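Local coordinates for lysin (Enterococcus phage IMEEF1, PDB 6IST), which binds calcium and, as a phage lysin with a CHAP domain of the cysteine peptidase C51 family, probably cleaves enterococcal cell-wall peptidoglycan, at residues V2-V7 against P138-A143; I64-S69 against D130-V135; D97-G102 against A124-M129; M168-K173 against T180-V185. All blocks are in the same frame, centred on the assembly; numbering follows the deposited sequence.

Contact 1 (V2-V7 against P138-A143)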
loop_
_atom_site.group_PDB
_atom_site.type_symbol
_atom_site.label_atom_id
_atom_site.label_comp_id
_atom_site.label_asym_id
_atom_site.label_seq_id
_atom_site.Cartn_x
_atom_site.Cartn_y
_atom_site.Cartn_z
ATOM N N VAL C 2 0.264 17.623 -2.571
ATOM C CA VAL C 2 1.636 18.029 -2.891
ATOM C C VAL C 2 1.747 19.466 -3.385
ATOM O O VAL C 2 0.984 19.904 -4.217
ATOM C CB VAL C 2 2.304 17.063 -3.884
ATOM C CG1 VAL C 2 3.699 17.555 -4.246
ATOM C CG2 VAL C 2 2.366 15.693 -3.236
ATOM N N LYS C 3 2.725 20.180 -2.852
ATOM C CA LYS C 3 2.925 21.556 -3.194
ATOM C C LYS C 3 3.993 21.665 -4.353
ATOM O O LYS C 3 5.108 21.167 -4.275
ATOM C CB LYS C 3 3.300 22.288 -1.927
ATOM C CG LYS C 3 3.640 23.737 -2.088
ATOM C CD LYS C 3 2.533 24.597 -2.713
ATOM C CE LYS C 3 3.121 25.861 -3.371
ATOM N NZ LYS C 3 2.976 25.878 -4.846
ATOM N N LEU C 4 3.618 22.387 -5.371
ATOM C CA LEU C 4 4.459 22.608 -6.517
ATOM C C LEU C 4 5.814 23.197 -6.119
ATOM O O LEU C 4 6.846 22.783 -6.605
ATOM C CB LEU C 4 3.756 23.524 -7.495
ATOM C CG LEU C 4 4.673 23.978 -8.611
ATOM C CD1 LEU C 4 5.081 22.773 -9.460
ATOM C CD2 LEU C 4 3.924 25.051 -9.377
ATOM N N ASN C 5 5.814 24.156 -5.210
ATOM C CA ASN C 5 7.067 24.762 -4.747
ATOM C C ASN C 5 8.005 23.780 -4.105
ATOM O O ASN C 5 9.196 23.936 -4.221
ATOM C CB ASN C 5 6.843 25.928 -3.759
ATOM C CG ASN C 5 8.160 26.569 -3.356
ATOM O OD1 ASN C 5 8.889 27.100 -4.218
ATOM N ND2 ASN C 5 8.528 26.441 -2.076
ATOM N N ASP C 6 7.479 22.753 -3.453
ATOM C CA ASP C 6 8.337 21.733 -2.880
ATOM C C ASP C 6 9.041 20.947 -3.947
ATOM O O ASP C 6 10.244 20.728 -3.870
ATOM C CB ASP C 6 7.545 20.810 -1.940
ATOM C CG ASP C 6 7.097 21.540 -0.668
ATOM O OD1 ASP C 6 7.870 22.426 -0.254
ATOM O OD2 ASP C 6 5.996 21.279 -0.100
ATOM N N VAL C 7 8.292 20.526 -4.959
ATOM C CA VAL C 7 8.930 19.849 -6.070
ATOM C C VAL C 7 9.960 20.715 -6.782
ATOM O O VAL C 7 11.039 20.304 -6.999
ATOM C CB VAL C 7 7.908 19.348 -7.071
ATOM C CG1 VAL C 7 8.580 18.802 -8.289
ATOM C CG2 VAL C 7 7.122 18.252 -6.395
ATOM N N PRO C 138 1.214 15.914 -12.765
ATOM C CA PRO C 138 0.864 15.382 -11.415
ATOM C C PRO C 138 -0.185 16.319 -10.803
ATOM O O PRO C 138 -0.293 17.510 -11.216
ATOM C CB PRO C 138 2.145 15.497 -10.598
ATOM C CG PRO C 138 3.221 15.602 -11.607
ATOM C CD PRO C 138 2.614 16.348 -12.796
ATOM N N PRO C 139 -0.917 15.812 -9.854
ATOM C CA PRO C 139 -1.935 16.609 -9.133
ATOM C C PRO C 139 -1.299 17.454 -8.017
ATOM O O PRO C 139 -0.965 16.958 -6.967
ATOM C CB PRO C 139 -2.843 15.552 -8.573
ATOM C CG PRO C 139 -2.014 14.358 -8.371
ATOM C CD PRO C 139 -0.863 14.435 -9.334
ATOM N N TYR C 140 -1.074 18.721 -8.286
ATOM C CA TYR C 140 -0.494 19.623 -7.312
ATOM C C TYR C 140 -1.642 20.348 -6.568
ATOM O O TYR C 140 -2.704 20.543 -7.139
ATOM C CB TYR C 140 0.369 20.654 -8.022
ATOM C CG TYR C 140 1.664 20.080 -8.557
ATOM C CD1 TYR C 140 2.611 19.567 -7.695
ATOM C CD2 TYR C 140 1.918 20.009 -9.925
ATOM C CE1 TYR C 140 3.809 19.042 -8.167
ATOM C CE2 TYR C 140 3.112 19.446 -10.390
ATOM C CZ TYR C 140 4.044 18.941 -9.521
ATOM O OH TYR C 140 5.250 18.351 -10.022
ATOM N N GLU C 141 -1.397 20.799 -5.343
ATOM C CA GLU C 141 -2.311 21.744 -4.619
ATOM C C GLU C 141 -2.628 23.036 -5.386
ATOM O O GLU C 141 -1.751 23.608 -6.051
ATOM C CB GLU C 141 -1.690 22.146 -3.262
ATOM C CG GLU C 141 -2.576 22.991 -2.325
ATOM C CD GLU C 141 -1.773 23.937 -1.403
ATOM O OE1 GLU C 141 -1.852 25.186 -1.604
ATOM O OE2 GLU C 141 -1.071 23.448 -0.473
ATOM N N ALA C 142 -3.880 23.495 -5.273
ATOM C CA ALA C 142 -4.335 24.824 -5.754
ATOM C C ALA C 142 -4.389 25.034 -7.290
ATOM O O ALA C 142 -4.603 26.175 -7.732
ATOM C CB ALA C 142 -3.540 25.956 -5.081
ATOM N N ALA C 143 -4.224 23.964 -8.086
ATOM C CA ALA C 143 -4.240 24.052 -9.568
ATOM C C ALA C 143 -4.303 22.670 -10.219
ATOM O O ALA C 143 -3.376 21.869 -10.081
ATOM C CB ALA C 143 -3.019 24.816 -10.080
HETATM O O HOH W 1 -1.363 16.526 -4.584
HETATM O O HOH W 2 0.885 23.655 -5.541
#
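The ring of Tyr140 carries the CD1 methyl of Leu4 on one face, close over its centre: that methyl sits 4.0 Å from the ring centroid of Tyr140 and 12° off the ring normal, a CH-pi contact. At the ring's edge, near its plane, lie Val2 O and the CG2 methyl of Val7, the latter 3.8 Å from Tyr140 CE1. Val2 adds its CG1 methyl beside CD1 of the ring, and the backbone of Leu4 closes in on the same corner, its CA 3.7 Å from Tyr140 CD1. With CG of Leu4 anti to the backbone N (chi1 171°), the leucine folds over the ring, while Tyr140 lies across the start of helix 4-13, its hydroxyl meeting Val7 and hydrogen-bonding to Gly75 O. Beyond the ring the backbones join directly: Glu141 N donates to Val2 O over 2.8 Å, an almost straight bond at 174°. Two waters extend this link. One takes the N-H of Val2 and donates to Pro139 O; the other accepts from Leu4 N and Lys3 NZ and donates to Glu141 O, just where Lys3 occupies the N-cap position. The chain leaving strand 132-137 is thus fastened to the first helix, with Phe41 of helix 29-41 packing against Val2, Pro138 and Pro139. Chemically the contact is divided: apolar packing round the ring and a backbone-and-water seam beside it. Any pull between Lys3 and the poorly ordered Glu141 is probably weak.

Contact 2 (I64-S69 against D130-V135)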
loop_
_atom_site.group_PDB
_atom_site.type_symbol
_atom_site.label_atom_id
_atom_site.label_comp_id
_atom_site.label_asym_id
_atom_site.label_seq_id
_atom_site.Cartn_x
_atom_site.Cartn_y
_atom_site.Cartn_z
ATOM N N ILE C 64 -1.172 14.546 -21.377
ATOM C CA ILE C 64 -1.587 15.406 -22.453
ATOM C C ILE C 64 -0.544 15.386 -23.560
ATOM O O ILE C 64 0.630 15.695 -23.325
ATOM C CB ILE C 64 -1.720 16.903 -21.958
ATOM C CG1 ILE C 64 -2.545 16.981 -20.684
ATOM C CG2 ILE C 64 -2.299 17.783 -23.058
ATOM C CD1 ILE C 64 -2.449 18.275 -19.878
ATOM N N ARG C 65 -0.967 15.049 -24.764
ATOM C CA ARG C 65 -0.157 15.229 -25.962
ATOM C C ARG C 65 -0.023 16.724 -26.208
ATOM O O ARG C 65 -1.018 17.419 -26.212
ATOM C CB ARG C 65 -0.863 14.653 -27.170
ATOM C CG ARG C 65 -0.443 13.271 -27.542
ATOM C CD ARG C 65 0.347 13.246 -28.838
ATOM N NE ARG C 65 1.372 14.258 -28.862
ATOM C CZ ARG C 65 2.205 14.469 -29.879
ATOM N NH1 ARG C 65 2.135 13.708 -30.979
ATOM N NH2 ARG C 65 3.133 15.439 -29.785
ATOM N N THR C 66 1.180 17.243 -26.351
ATOM C CA THR C 66 1.320 18.665 -26.478
ATOM C C THR C 66 1.747 19.019 -27.887
ATOM O O THR C 66 2.749 18.509 -28.363
ATOM C CB THR C 66 2.298 19.256 -25.457
ATOM O OG1 THR C 66 3.557 18.602 -25.553
ATOM C CG2 THR C 66 1.752 19.126 -24.015
ATOM N N THR C 67 0.980 19.917 -28.501
ATOM C CA THR C 67 1.264 20.525 -29.789
ATOM C C THR C 67 2.113 21.804 -29.622
ATOM O O THR C 67 2.790 22.221 -30.530
ATOM C CB THR C 67 -0.098 20.792 -30.539
ATOM O OG1 THR C 67 0.136 21.365 -31.809
ATOM C CG2 THR C 67 -1.021 21.729 -29.791
ATOM N N SER C 68 2.138 22.386 -28.424
ATOM C CA SER C 68 2.718 23.713 -28.241
ATOM C C SER C 68 3.323 23.819 -26.863
ATOM O O SER C 68 2.745 23.310 -25.913
ATOM C CB SER C 68 1.576 24.742 -28.328
ATOM O OG SER C 68 2.071 26.015 -27.977
ATOM N N SER C 69 4.408 24.583 -26.738
ATOM C CA SER C 69 5.102 24.799 -25.509
ATOM C C SER C 69 4.246 25.511 -24.536
ATOM O O SER C 69 4.408 25.377 -23.342
ATOM C CB SER C 69 6.369 25.596 -25.760
ATOM O OG SER C 69 6.057 26.828 -26.406
ATOM N N ASP C 130 11.320 20.069 -30.384
ATOM C CA ASP C 130 11.730 18.956 -31.268
ATOM C C ASP C 130 11.764 17.611 -30.517
ATOM O O ASP C 130 12.419 17.474 -29.494
ATOM C CB ASP C 130 13.078 19.223 -31.887
ATOM C CG ASP C 130 13.044 20.367 -32.925
ATOM O OD1 ASP C 130 11.947 20.916 -33.191
ATOM O OD2 ASP C 130 14.139 20.725 -33.446
ATOM N N GLY C 131 10.973 16.659 -31.024
ATOM C CA GLY C 131 10.798 15.331 -30.382
ATOM C C GLY C 131 9.840 15.185 -29.223
ATOM O O GLY C 131 9.701 14.075 -28.657
ATOM N N VAL C 132 9.312 16.302 -28.722
ATOM C CA VAL C 132 8.393 16.283 -27.570
ATOM C C VAL C 132 7.070 15.680 -27.899
ATOM O O VAL C 132 6.444 16.050 -28.847
ATOM C CB VAL C 132 8.198 17.689 -26.978
ATOM C CG1 VAL C 132 7.242 17.655 -25.771
ATOM C CG2 VAL C 132 9.538 18.193 -26.519
ATOM N N TRP C 133 6.663 14.701 -27.109
ATOM C CA TRP C 133 5.364 14.054 -27.262
ATOM C C TRP C 133 4.342 14.763 -26.427
ATOM O O TRP C 133 3.247 15.080 -26.872
ATOM C CB TRP C 133 5.493 12.596 -26.798
ATOM C CG TRP C 133 4.236 11.870 -26.934
ATOM C CD1 TRP C 133 3.860 11.175 -27.966
ATOM C CD2 TRP C 133 3.190 11.744 -25.945
ATOM N NE1 TRP C 133 2.629 10.603 -27.738
ATOM C CE2 TRP C 133 2.177 10.998 -26.514
ATOM C CE3 TRP C 133 3.017 12.236 -24.658
ATOM C CZ2 TRP C 133 1.000 10.657 -25.806
ATOM C CZ3 TRP C 133 1.853 11.965 -23.981
ATOM C CH2 TRP C 133 0.857 11.166 -24.562
ATOM N N GLY C 134 4.701 15.051 -25.192
ATOM C CA GLY C 134 3.719 15.633 -24.239
ATOM C C GLY C 134 4.170 15.655 -22.793
ATOM O O GLY C 134 5.381 15.625 -22.488
ATOM N N VAL C 135 3.201 15.677 -21.862
ATOM C CA VAL C 135 3.445 15.833 -20.497
ATOM C C VAL C 135 2.630 14.885 -19.666
ATOM O O VAL C 135 1.581 14.427 -20.154
ATOM C CB VAL C 135 3.179 17.247 -20.003
ATOM C CG1 VAL C 135 4.164 18.196 -20.657
ATOM C CG2 VAL C 135 1.726 17.687 -20.095
#
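Backbone hydrogen bonds join Ile64 and Val135 in both directions: Ile64 N reaches Val135 O over 3.0 Å, and Val135 N returns the bond to Ile64 O. Two residues on, Thr66 N donates to Trp133 O, also at 3.0 Å. That carbonyl is shared, because NE and NH2 of Arg65 both point to Trp133 O at 2.9 Å, though poor angles make these bonds weak. Strand 62-65, one of the two edge strands of the chain's antiparallel six-stranded CHAP-domain sheet, here pairs with strand 132-137, which is irregular: Trp133 and Gly134 both face Ile79 of the next strand, a classic beta bulge. The stacking is between Arg65 and Trp133. The guanidinium lies flat on the indole, the planes 16° apart, and Arg65 CZ sits 4.4 Å from the centroid of the five-membered ring of Trp133, a cation-pi contact. Bends at chi2 and chi3 curl the arginine over the ring, where its CG rests on the six-membered part, 3.5 Å from Trp133 CZ2. Apolar packing is slighter: Ile64 CB meets Val135 CG2 at 4.0 Å. The hydroxyl OG1 of Thr66 is buried against Gly134 CA and Val132 CG1 and has no polar partner.

Contact 3 (D97-G102 against A124-M129)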
loop_
_atom_site.group_PDB
_atom_site.type_symbol
_atom_site.label_atom_id
_atom_site.label_comp_id
_atom_site.label_asym_id
_atom_site.label_seq_id
_atom_site.Cartn_x
_atom_site.Cartn_y
_atom_site.Cartn_z
ATOM N N ASP C 97 6.518 27.449 -16.581
ATOM C CA ASP C 97 5.550 27.294 -17.660
ATOM C C ASP C 97 6.232 27.436 -19.029
ATOM O O ASP C 97 7.200 28.169 -19.174
ATOM C CB ASP C 97 4.412 28.313 -17.552
ATOM C CG ASP C 97 3.530 28.115 -16.290
ATOM O OD1 ASP C 97 3.605 27.069 -15.555
ATOM O OD2 ASP C 97 2.718 29.038 -15.998
ATOM N N GLY C 98 5.713 26.793 -20.062
ATOM C CA GLY C 98 6.299 26.917 -21.345
ATOM C C GLY C 98 6.126 28.305 -21.899
ATOM O O GLY C 98 5.252 29.027 -21.480
ATOM N N ARG C 99 7.045 28.699 -22.745
ATOM C CA ARG C 99 7.029 30.072 -23.268
ATOM C C ARG C 99 6.351 30.229 -24.643
ATOM O O ARG C 99 6.161 29.296 -25.402
ATOM C CB ARG C 99 8.466 30.581 -23.308
ATOM C CG ARG C 99 9.124 30.691 -21.945
ATOM C CD ARG C 99 10.628 30.763 -22.136
ATOM N NE ARG C 99 11.361 30.712 -20.880
ATOM C CZ ARG C 99 12.635 31.083 -20.738
ATOM N NH1 ARG C 99 13.350 31.561 -21.764
ATOM N NH2 ARG C 99 13.194 30.979 -19.547
ATOM N N ALA C 100 5.948 31.459 -24.946
ATOM C CA ALA C 100 5.232 31.780 -26.162
ATOM C C ALA C 100 6.051 31.566 -27.446
ATOM O O ALA C 100 5.492 31.310 -28.487
ATOM C CB ALA C 100 4.727 33.231 -26.077
ATOM N N ASP C 101 7.371 31.653 -27.350
ATOM C CA ASP C 101 8.271 31.468 -28.502
ATOM C C ASP C 101 8.555 29.986 -28.849
ATOM O O ASP C 101 9.499 29.682 -29.592
ATOM C CB ASP C 101 9.575 32.227 -28.242
ATOM C CG ASP C 101 10.429 31.599 -27.097
ATOM O OD1 ASP C 101 9.963 30.637 -26.414
ATOM O OD2 ASP C 101 11.556 32.083 -26.855
ATOM N N GLY C 102 7.763 29.049 -28.323
ATOM C CA GLY C 102 8.009 27.648 -28.602
ATOM C C GLY C 102 9.101 26.945 -27.758
ATOM O O GLY C 102 9.591 25.848 -28.144
ATOM N N ALA C 124 19.756 22.309 -15.918
ATOM C CA ALA C 124 18.611 23.066 -16.330
ATOM C C ALA C 124 18.810 23.449 -17.795
ATOM O O ALA C 124 19.779 24.086 -18.127
ATOM C CB ALA C 124 18.384 24.306 -15.442
ATOM N N ILE C 125 17.917 22.965 -18.656
ATOM C CA ILE C 125 18.012 23.043 -20.097
ATOM C C ILE C 125 16.878 23.913 -20.710
ATOM O O ILE C 125 15.681 23.684 -20.443
ATOM C CB ILE C 125 17.813 21.651 -20.727
ATOM C CG1 ILE C 125 18.648 20.552 -20.023
ATOM C CG2 ILE C 125 18.124 21.746 -22.225
ATOM C CD1 ILE C 125 20.092 20.858 -20.066
ATOM N N HIS C 126 17.245 24.870 -21.557
ATOM C CA HIS C 126 16.295 25.625 -22.357
ATOM C C HIS C 126 16.043 24.840 -23.626
ATOM O O HIS C 126 16.872 24.844 -24.524
ATOM C CB HIS C 126 16.875 27.007 -22.663
ATOM C CG HIS C 126 15.916 27.986 -23.308
ATOM N ND1 HIS C 126 16.349 29.194 -23.834
ATOM C CD2 HIS C 126 14.567 27.975 -23.486
ATOM C CE1 HIS C 126 15.324 29.859 -24.340
ATOM N NE2 HIS C 126 14.228 29.143 -24.145
ATOM N N HIS C 127 14.918 24.132 -23.677
ATOM C CA HIS C 127 14.581 23.277 -24.833
ATOM C C HIS C 127 13.671 23.940 -25.851
ATOM O O HIS C 127 12.910 24.849 -25.539
ATOM C CB HIS C 127 13.783 22.082 -24.329
ATOM C CG HIS C 127 14.593 21.043 -23.601
ATOM N ND1 HIS C 127 15.420 20.166 -24.263
ATOM C CD2 HIS C 127 14.619 20.674 -22.297
ATOM C CE1 HIS C 127 15.867 19.252 -23.402
ATOM N NE2 HIS C 127 15.452 19.576 -22.189
ATOM N N ASN C 128 13.657 23.397 -27.070
ATOM C CA ASN C 128 12.551 23.572 -27.976
ATOM C C ASN C 128 11.706 22.283 -27.973
ATOM O O ASN C 128 11.973 21.314 -27.228
ATOM C CB ASN C 128 13.035 23.983 -29.376
ATOM C CG ASN C 128 13.876 22.892 -30.027
ATOM O OD1 ASN C 128 13.747 21.719 -29.720
ATOM N ND2 ASN C 128 14.777 23.295 -30.886
ATOM N N MET C 129 10.740 22.279 -28.853
ATOM C CA MET C 129 9.746 21.227 -28.900
ATOM C C MET C 129 10.107 20.083 -29.840
ATOM O O MET C 129 9.299 19.151 -29.962
ATOM C CB MET C 129 8.375 21.832 -29.284
ATOM C CG MET C 129 7.744 22.709 -28.162
ATOM S SD MET C 129 7.281 21.850 -26.677
ATOM C CE MET C 129 5.751 21.026 -27.182
HETATM O O HOH W 3 9.903 24.615 -30.488
#
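This is a small surface contact between the loop joining strands 90-94 and 103-108 and the end of strand 123-128, one of the two edge strands of the chain's six-stranded sheet. At one point NH1 of Arg99 comes within 3.5 Å of His126 NE2 without bonding to it; the side chains meet almost perpendicularly, guanidinium and imidazole planes 49° apart. Extended from CG to NE, Arg99 carries its guanidinium out from the loop to the histidine. The polar ends are held elsewhere: Arg99 NH2 makes a salt bridge with Glu96, and His126 NE2 is hydrogen-bonded to Thr103 OG1. At a second point the carbonyl of Gly102, which closes a type I turn begun at Arg99, faces Met129. Its oxygen lies 3.6 Å from Met129 CG, and a water bridges the backbones, donating to Gly102 O and accepting from Met129 N. Strand 103-108 starts directly after the turn and pairs with strand 123-128, Phe104 bonding to His127 through the backbone. Arg99 packs on Val105 and Met129 on Phe104 of that strand, while His127 hydrogen-bonds to Asp108 further along it, part of a Cys-His-Asp arrangement consistent with the triad of a CHAP cysteine peptidase.

Contact 4 (M168-K173 against T180-V185)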
loop_
_atom_site.group_PDB
_atom_site.type_symbol
_atom_site.label_atom_id
_atom_site.label_comp_id
_atom_site.label_asym_id
_atom_site.label_seq_id
_atom_site.Cartn_x
_atom_site.Cartn_y
_atom_site.Cartn_z
ATOM N N MET C 168 -4.738 -1.588 2.425
ATOM C CA MET C 168 -5.518 -1.382 1.217
ATOM C C MET C 168 -4.596 -0.581 0.290
ATOM O O MET C 168 -4.148 0.485 0.700
ATOM C CB MET C 168 -6.735 -0.527 1.549
ATOM C CG MET C 168 -8.037 -0.866 0.912
ATOM S SD MET C 168 -9.300 0.322 1.468
ATOM C CE MET C 168 -9.823 -0.568 2.905
ATOM N N PHE C 169 -4.302 -1.073 -0.915
ATOM C CA PHE C 169 -3.508 -0.329 -1.893
ATOM C C PHE C 169 -3.667 -0.969 -3.282
ATOM O O PHE C 169 -4.257 -2.034 -3.394
ATOM C CB PHE C 169 -2.063 -0.283 -1.512
ATOM C CG PHE C 169 -1.423 -1.627 -1.319
ATOM C CD1 PHE C 169 -0.832 -2.243 -2.366
ATOM C CD2 PHE C 169 -1.378 -2.223 -0.051
ATOM C CE1 PHE C 169 -0.198 -3.451 -2.187
ATOM C CE2 PHE C 169 -0.766 -3.473 0.144
ATOM C CZ PHE C 169 -0.163 -4.064 -0.951
ATOM N N ILE C 170 -3.166 -0.291 -4.317
ATOM C CA ILE C 170 -3.165 -0.825 -5.690
ATOM C C ILE C 170 -1.760 -1.021 -6.088
ATOM O O ILE C 170 -0.899 -0.227 -5.727
ATOM C CB ILE C 170 -3.813 0.212 -6.651
ATOM C CG1 ILE C 170 -5.345 0.212 -6.469
ATOM C CG2 ILE C 170 -3.463 -0.053 -8.136
ATOM C CD1 ILE C 170 -6.094 1.321 -7.139
ATOM N N TYR C 171 -1.524 -2.027 -6.917
ATOM C CA TYR C 171 -0.240 -2.268 -7.525
ATOM C C TYR C 171 -0.500 -2.650 -8.938
ATOM O O TYR C 171 -1.635 -3.060 -9.294
ATOM C CB TYR C 171 0.646 -3.287 -6.787
ATOM C CG TYR C 171 0.145 -4.694 -6.814
ATOM C CD1 TYR C 171 0.422 -5.528 -7.904
ATOM C CD2 TYR C 171 -0.645 -5.179 -5.781
ATOM C CE1 TYR C 171 -0.083 -6.804 -7.952
ATOM C CE2 TYR C 171 -1.121 -6.483 -5.807
ATOM C CZ TYR C 171 -0.841 -7.286 -6.889
ATOM O OH TYR C 171 -1.397 -8.591 -6.901
ATOM N N TYR C 172 0.520 -2.474 -9.769
ATOM C CA TYR C 172 0.387 -2.856 -11.162
ATOM C C TYR C 172 1.257 -4.006 -11.400
ATOM O O TYR C 172 2.317 -4.138 -10.845
ATOM C CB TYR C 172 0.747 -1.792 -12.165
ATOM C CG TYR C 172 0.089 -0.470 -12.029
ATOM C CD1 TYR C 172 -1.144 -0.304 -11.434
ATOM C CD2 TYR C 172 0.675 0.634 -12.579
ATOM C CE1 TYR C 172 -1.748 0.966 -11.341
ATOM C CE2 TYR C 172 0.074 1.895 -12.508
ATOM C CZ TYR C 172 -1.134 2.055 -11.917
ATOM O OH TYR C 172 -1.702 3.335 -11.849
ATOM N N LYS C 173 0.832 -4.828 -12.355
ATOM C CA LYS C 173 1.641 -6.030 -12.712
ATOM C C LYS C 173 1.847 -6.046 -14.238
ATOM O O LYS C 173 0.932 -5.830 -15.012
ATOM C CB LYS C 173 0.931 -7.315 -12.251
ATOM C CG LYS C 173 1.523 -8.641 -12.728
ATOM C CD LYS C 173 0.590 -9.805 -12.379
ATOM C CE LYS C 173 1.295 -11.140 -12.699
ATOM N NZ LYS C 173 0.572 -12.334 -12.181
ATOM N N THR C 180 -0.203 -4.445 -18.853
ATOM C CA THR C 180 -0.148 -3.988 -17.479
ATOM C C THR C 180 -1.540 -4.070 -16.811
ATOM O O THR C 180 -2.467 -3.409 -17.228
ATOM C CB THR C 180 0.402 -2.558 -17.400
ATOM O OG1 THR C 180 1.677 -2.492 -18.080
ATOM C CG2 THR C 180 0.601 -2.192 -15.873
ATOM N N GLU C 181 -1.651 -4.935 -15.820
ATOM C CA GLU C 181 -2.869 -5.125 -15.003
ATOM C C GLU C 181 -2.844 -4.335 -13.742
ATOM O O GLU C 181 -1.793 -4.200 -13.140
ATOM C CB GLU C 181 -2.918 -6.558 -14.583
ATOM C CG GLU C 181 -3.115 -7.534 -15.746
ATOM C CD GLU C 181 -3.058 -9.001 -15.286
ATOM O OE1 GLU C 181 -2.647 -9.327 -14.127
ATOM O OE2 GLU C 181 -3.365 -9.865 -16.134
ATOM N N GLN C 182 -3.988 -3.819 -13.311
ATOM C CA GLN C 182 -4.040 -3.161 -12.043
ATOM C C GLN C 182 -4.710 -4.143 -11.047
ATOM O O GLN C 182 -5.762 -4.765 -11.415
ATOM C CB GLN C 182 -4.858 -1.877 -12.145
ATOM C CG GLN C 182 -4.379 -0.848 -13.166
ATOM C CD GLN C 182 -4.856 0.553 -12.898
ATOM O OE1 GLN C 182 -5.070 0.961 -11.720
ATOM N NE2 GLN C 182 -5.032 1.325 -13.978
ATOM N N TRP C 183 -4.169 -4.208 -9.822
ATOM C CA TRP C 183 -4.609 -5.101 -8.787
ATOM C C TRP C 183 -4.857 -4.335 -7.506
ATOM O O TRP C 183 -4.160 -3.387 -7.251
ATOM C CB TRP C 183 -3.554 -6.177 -8.549
ATOM C CG TRP C 183 -3.461 -7.184 -9.622
ATOM C CD1 TRP C 183 -2.853 -7.059 -10.817
ATOM C CD2 TRP C 183 -4.024 -8.497 -9.581
ATOM N NE1 TRP C 183 -3.007 -8.205 -11.551
ATOM C CE2 TRP C 183 -3.697 -9.124 -10.796
ATOM C CE3 TRP C 183 -4.766 -9.191 -8.620
ATOM C CZ2 TRP C 183 -4.072 -10.426 -11.082
ATOM C CZ3 TRP C 183 -5.117 -10.504 -8.881
ATOM C CH2 TRP C 183 -4.756 -11.118 -10.097
ATOM N N PHE C 184 -5.849 -4.748 -6.732
ATOM C CA PHE C 184 -6.250 -4.083 -5.471
ATOM C C PHE C 184 -6.102 -5.028 -4.334
ATOM O O PHE C 184 -6.641 -6.104 -4.362
ATOM C CB PHE C 184 -7.650 -3.603 -5.646
ATOM C CG PHE C 184 -8.251 -2.849 -4.485
ATOM C CD1 PHE C 184 -7.570 -1.875 -3.825
ATOM C CD2 PHE C 184 -9.566 -3.104 -4.138
ATOM C CE1 PHE C 184 -8.164 -1.195 -2.787
ATOM C CE2 PHE C 184 -10.193 -2.413 -3.117
ATOM C CZ PHE C 184 -9.467 -1.457 -2.433
ATOM N N VAL C 185 -5.389 -4.596 -3.302
ATOM C CA VAL C 185 -5.235 -5.355 -2.091
ATOM C C VAL C 185 -6.171 -4.791 -1.062
ATOM O O VAL C 185 -6.175 -3.578 -0.830
ATOM C CB VAL C 185 -3.763 -5.266 -1.611
ATOM C CG1 VAL C 185 -3.566 -5.923 -0.255
ATOM C CG2 VAL C 185 -2.887 -5.875 -2.686
HETATM O O HOH W 4 -4.207 3.296 -10.796
HETATM O O HOH W 5 -1.862 -11.831 -13.889
#
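Trp183 CB sits over one face of the Tyr171 ring, 3.4 Å from Tyr171 CZ, a CH-pi contact; the Tyr171 ring and the five-membered ring of Trp183 are within 4° of parallel but offset, with little overlap. Val185 serves two rings on the same face of the sheet. Its CB lies over the centre of the Phe169 ring, 3.9 Å from that ring's centroid, and its CG2 meets the edge of Tyr171 at CE2, 3.6 Å away. Both aromatics lean across to the partner strand because their CG atoms stand between backbone N and carbonyl carbon (chi1 57° in Phe169 and 68° in Tyr171). On the other face Tyr172 and Gln182 run side by side, Gln182 OE1 3.3 Å from Tyr172 CE1, with a water joining that amide oxygen to the tyrosine hydroxyl; Ile170 packs on Phe184 next to them. Six backbone hydrogen bonds set this register, two for each of the pairs Phe169-Val185, Tyr171-Trp183 and Lys173-Glu181, and make the segments an antiparallel beta hairpin. Outside it, helix 196-208 covers the Phe184 face and helix 223-231 the Tyr171 face, where an aromatic side chain of another protein chain stacks on Phe169. Trp183 NE1 donates to Glu181 OE1 over 2.8 Å, nearly in the indole plane, and a water links the same oxygen to Lys173 NZ, itself salt-bridged to Glu229. Glu181 thus anchors the indole's rotation, and the nearby lysine would be expected to stabilise its negative charge.

How the contacts relate
Contacts 1, 2 and 3 all belong to the CHAP-domain part, whereas contact 4 lies in a mixed sheet built mostly from the chain after the unmodelled residues 144-167, with the early strand 43-44 added at one edge. Along the chain, contact 3 falls between the two segments of contact 2, and contact 2 between those of contact 1; contact 4 comes afterwards. Contacts 2 and 3 have centres about 11 Å apart and touch, chiefly through a probable hydrogen bond from Ser69 OG to Arg99 O, and they engage the two edge strands of one six-stranded sheet. Contact 1, centred about 21 Å from each, ties the chain's exit from that sheet to helix 4-13. Contact 4 stands about 36 Å from contact 3, centre to centre, in the other sheet.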